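PDB 3HFT: WbmS, polysaccharide deacetylase involved in O-antigen biosynthesis from Bordetella bronchiseptica, which probably removes acetyl groups from a sugar substrate during O-antigen biosynthesis, using a bound zinc ion as polysaccharide deacetylases do. Local coordinates for residues Tyr175-Asp180 against Arg246-Ser251. Residues are numbered along the deposited sequence; the frame is centred on the assembly and turned at random.
With EDO (1,2-ethanediol), chain D.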
ATOM      1  N   TYR A 175      -6.983   6.258  -0.227  1.00 33.35           N
ATOM      2  CA  TYR A 175      -7.865   6.925  -1.168  1.00 31.67           C
ATOM      3  C   TYR A 175      -8.556   5.930  -2.053  1.00 33.83           C
ATOM      4  O   TYR A 175      -8.095   4.793  -2.207  1.00 32.95           O
ATOM      5  CB  TYR A 175      -7.158   8.016  -1.961  1.00 31.51           C
ATOM      6  CG  TYR A 175      -6.164   7.647  -3.034  1.00 34.11           C
ATOM      7  CD1 TYR A 175      -4.857   7.281  -2.720  1.00 33.65           C
ATOM      8  CD2 TYR A 175      -6.492   7.785  -4.350  1.00 33.60           C
ATOM      9  CE1 TYR A 175      -3.928   7.020  -3.704  1.00 31.52           C
ATOM     10  CE2 TYR A 175      -5.559   7.558  -5.353  1.00 33.63           C
ATOM     11  CZ  TYR A 175      -4.279   7.177  -5.024  1.00 35.66           C
ATOM     12  OH  TYR A 175      -3.334   6.991  -6.015  1.00 34.67           O
ATOM     13  N   LEU A 176      -9.740   6.325  -2.523  1.00 31.89           N
ATOM     14  CA  LEU A 176     -10.674   5.354  -3.085  1.00 31.27           C
ATOM     15  C   LEU A 176     -11.113   5.537  -4.553  1.00 31.22           C
ATOM     16  O   LEU A 176     -11.826   4.699  -5.108  1.00 32.78           O
ATOM     17  CB  LEU A 176     -11.915   5.283  -2.167  1.00 32.64           C
ATOM     18  CG  LEU A 176     -12.720   6.542  -1.775  1.00 32.76           C
ATOM     19  CD1 LEU A 176     -13.191   7.384  -2.981  1.00 30.94           C
ATOM     20  CD2 LEU A 176     -13.904   6.156  -0.848  1.00 33.09           C
ATOM     21  N   TRP A 177     -10.658   6.610  -5.177  1.00 33.69           N
ATOM     22  CA  TRP A 177     -11.010   6.922  -6.561  1.00 32.81           C
ATOM     23  C   TRP A 177      -9.905   7.750  -7.199  1.00 33.55           C
ATOM     24  O   TRP A 177      -9.294   8.621  -6.539  1.00 32.64           O
ATOM     25  CB  TRP A 177     -12.348   7.667  -6.610  1.00 33.78           C
ATOM     26  CG  TRP A 177     -12.959   7.757  -8.014  1.00 32.63           C
ATOM     27  CD1 TRP A 177     -13.974   6.989  -8.509  1.00 32.87           C
ATOM     28  CD2 TRP A 177     -12.676   8.740  -9.024  1.00 32.01           C
ATOM     29  NE1 TRP A 177     -14.288   7.379  -9.791  1.00 33.22           N
ATOM     30  CE2 TRP A 177     -13.508   8.452 -10.130  1.00 30.58           C
ATOM     31  CE3 TRP A 177     -11.745   9.777  -9.137  1.00 34.30           C
ATOM     32  CZ2 TRP A 177     -13.469   9.199 -11.328  1.00 37.02           C
ATOM     33  CZ3 TRP A 177     -11.712  10.524 -10.318  1.00 35.44           C
ATOM     34  CH2 TRP A 177     -12.556  10.215 -11.398  1.00 33.64           C
ATOM     35  N   GLU A 178      -9.615   7.452  -8.471  1.00 32.98           N
ATOM     36  CA  GLU A 178      -8.595   8.164  -9.250  1.00 32.57           C
ATOM     37  C   GLU A 178      -9.047   8.133 -10.710  1.00 31.55           C
ATOM     38  O   GLU A 178      -9.606   7.120 -11.195  1.00 34.07           O
ATOM     39  CB  GLU A 178      -7.209   7.554  -9.049  1.00 34.73           C
ATOM     40  CG  GLU A 178      -6.086   8.176  -9.875  1.00 35.07           C
ATOM     41  CD  GLU A 178      -4.734   7.573  -9.581  1.00 37.97           C
ATOM     42  OE1 GLU A 178      -4.491   7.187  -8.405  1.00 39.23           O
ATOM     43  OE2 GLU A 178      -3.913   7.478 -10.527  1.00 38.80           O
ATOM     44  N   ASP A 179      -8.824   9.236 -11.400  1.00 33.56           N
ATOM     45  CA  ASP A 179      -9.313   9.380 -12.782  1.00 36.80           C
ATOM     46  C   ASP A 179      -8.772   8.354 -13.747  1.00 33.85           C
ATOM     47  O   ASP A 179      -9.565   7.694 -14.462  1.00 36.02           O
ATOM     48  CB  ASP A 179      -9.238  10.838 -13.331  1.00 37.21           C
ATOM     49  CG  ASP A 179      -7.862  11.497 -13.196  1.00 34.03           C
ATOM     50  OD1 ASP A 179      -6.872  10.808 -12.936  1.00 36.51           O
ATOM     51  OD2 ASP A 179      -7.784  12.740 -13.366  1.00 33.65           O
ATOM     52  N   ASP A 180      -7.457   8.207 -13.830  1.00 35.03           N
ATOM     53  CA  ASP A 180      -6.901   7.214 -14.742  1.00 35.73           C
ATOM     54  C   ASP A 180      -7.229   5.785 -14.304  1.00 35.59           C
ATOM     55  O   ASP A 180      -7.491   4.915 -15.144  1.00 36.77           O
ATOM     56  CB  ASP A 180      -5.405   7.429 -15.019  1.00 37.01           C
ATOM     57  CG  ASP A 180      -4.565   7.529 -13.775  1.00 46.65           C
ATOM     58  OD1 ASP A 180      -5.090   7.534 -12.649  1.00 40.10           O
ATOM     59  OD2 ASP A 180      -3.343   7.669 -13.932  1.00 56.94           O
ATOM     60  N   ARG A 246     -13.485  15.456 -16.286  1.00 30.99           N
ATOM     61  CA  ARG A 246     -13.843  16.842 -16.031  1.00 31.31           C
ATOM     62  C   ARG A 246     -15.310  16.974 -15.632  1.00 34.00           C
ATOM     63  O   ARG A 246     -15.643  17.648 -14.654  1.00 32.67           O
ATOM     64  CB  ARG A 246     -13.598  17.693 -17.271  1.00 33.35           C
ATOM     65  CG  ARG A 246     -13.709  19.185 -17.056  1.00 33.27           C
ATOM     66  CD  ARG A 246     -13.614  19.890 -18.400  1.00 33.12           C
ATOM     67  NE  ARG A 246     -13.501  21.328 -18.249  1.00 34.20           N
ATOM     68  CZ  ARG A 246     -12.384  21.984 -17.942  1.00 36.83           C
ATOM     69  NH1 ARG A 246     -11.269  21.356 -17.717  1.00 31.65           N
ATOM     70  NH2 ARG A 246     -12.400  23.291 -17.825  1.00 35.15           N
ATOM     71  N   THR A 247     -16.199  16.339 -16.379  1.00 33.78           N
ATOM     72  CA  THR A 247     -17.620  16.442 -16.066  1.00 32.31           C
ATOM     73  C   THR A 247     -17.935  15.717 -14.741  1.00 33.83           C
ATOM     74  O   THR A 247     -18.789  16.158 -13.998  1.00 31.83           O
ATOM     75  CB  THR A 247     -18.505  15.953 -17.200  1.00 34.79           C
ATOM     76  OG1 THR A 247     -18.237  14.585 -17.454  1.00 34.51           O
ATOM     77  CG2 THR A 247     -18.303  16.798 -18.478  1.00 34.13           C
ATOM     78  N   PHE A 248     -17.198  14.656 -14.423  1.00 32.37           N
ATOM     79  CA  PHE A 248     -17.356  13.963 -13.142  1.00 34.25           C
ATOM     80  C   PHE A 248     -17.008  14.940 -12.012  1.00 33.64           C
ATOM     81  O   PHE A 248     -17.740  15.071 -11.045  1.00 33.29           O
ATOM     82  CB  PHE A 248     -16.445  12.745 -13.138  1.00 35.75           C
ATOM     83  CG  PHE A 248     -16.400  11.957 -11.843  1.00 33.99           C
ATOM     84  CD1 PHE A 248     -15.451  12.232 -10.878  1.00 34.90           C
ATOM     85  CD2 PHE A 248     -17.248  10.875 -11.639  1.00 36.89           C
ATOM     86  CE1 PHE A 248     -15.367  11.474  -9.739  1.00 32.78           C
ATOM     87  CE2 PHE A 248     -17.156  10.112 -10.496  1.00 38.84           C
ATOM     88  CZ  PHE A 248     -16.211  10.416  -9.545  1.00 36.07           C
ATOM     89  N   LEU A 249     -15.877  15.624 -12.151  1.00 34.97           N
ATOM     90  CA  LEU A 249     -15.443  16.580 -11.128  1.00 35.25           C
ATOM     91  C   LEU A 249     -16.405  17.727 -11.042  1.00 35.00           C
ATOM     92  O   LEU A 249     -16.748  18.173  -9.946  1.00 31.98           O
ATOM     93  CB  LEU A 249     -14.053  17.111 -11.476  1.00 35.65           C
ATOM     94  CG  LEU A 249     -13.471  18.201 -10.580  1.00 33.01           C
ATOM     95  CD1 LEU A 249     -13.380  17.797  -9.096  1.00 31.65           C
ATOM     96  CD2 LEU A 249     -12.072  18.588 -11.155  1.00 35.98           C
ATOM     97  N   GLN A 250     -16.840  18.245 -12.184  1.00 32.13           N
ATOM     98  CA  GLN A 250     -17.803  19.353 -12.160  1.00 33.38           C
ATOM     99  C   GLN A 250     -19.116  18.972 -11.469  1.00 35.09           C
ATOM    100  O   GLN A 250     -19.633  19.747 -10.677  1.00 34.92           O
ATOM    101  CB  GLN A 250     -18.074  19.899 -13.574  1.00 31.75           C
ATOM    102  CG  GLN A 250     -16.884  20.656 -14.144  1.00 32.71           C
ATOM    103  CD  GLN A 250     -17.059  20.962 -15.618  1.00 38.06           C
ATOM    104  OE1 GLN A 250     -17.475  20.109 -16.389  1.00 37.07           O
ATOM    105  NE2 GLN A 250     -16.747  22.173 -16.002  1.00 39.92           N
ATOM    106  N   SER A 251     -19.640  17.776 -11.735  1.00 36.79           N
ATOM    107  CA  SER A 251     -20.874  17.309 -11.071  1.00 38.01           C
ATOM    108  C   SER A 251     -20.708  17.106  -9.588  1.00 37.86           C
ATOM    109  O   SER A 251     -21.591  17.428  -8.798  1.00 36.38           O
ATOM    110  CB  SER A 251     -21.333  15.976 -11.630  1.00 39.94           C
ATOM    111  OG  SER A 251     -21.690  16.159 -12.973  1.00 49.07           O
TER
HETATM  112  C1  EDO D 259      -1.482   9.533 -16.394  1.00 54.81           C
HETATM  113  O1  EDO D 259      -2.784   8.942 -16.394  1.00 39.94           O
HETATM  114  C2  EDO D 259      -1.541  10.913 -15.730  1.00 61.80           C
HETATM  115  O2  EDO D 259      -0.252  11.292 -15.216  1.00 64.92           O
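Trp177 and Phe248 form an offset (parallel-displaced) stack in the deformed (beta/alpha) barrel of the polysaccharide deacetylase family, where the C-terminal helix 245-256 packs on edge strand 177-178 of the parallel sheet. It is a worked example of how a single pair of flat side chains can bridge a helix and a sheet edge. Beyond CB of Trp177, CG stands anti to the backbone N (chi1 -167°), and the indole extends toward the helix. CG and CD1 lie short of the phenyl, and contact begins at the ring fusion, where CD2 of Trp177 is 3.9 Å from CE1 of Phe248. Next comes CE2, 3.4 Å from CZ of Phe248. NE1 lies 3.6 Å from Phe248 CZ, but its hydrogen bond goes elsewhere, to Tyr195 OH, so this buried N-H is satisfied while its ring stacks. Farther out, the six-membered ring faces the phenyl, with centroids 4.1 Å apart and planes only 6° from parallel. Phe248 CE1 sits 3.3 Å above the indole plane, offset toward the rim; CE3 and CZ3 of Trp177 approach this same atom, CZ3 to 3.8 Å. Phe248 arrives from the opposite direction, its CG anti to N (chi1 176°), which sends the phenyl off the helix to meet the indole. Phe207, on strand 203-207, and Trp196 meet both side chains, extending the aromatic packing. At the outer rim, Trp177 CH2 sits 3.6 Å from Phe248 CD1, and Trp177 CZ2 reaches 3.4 Å from Phe248 CE1.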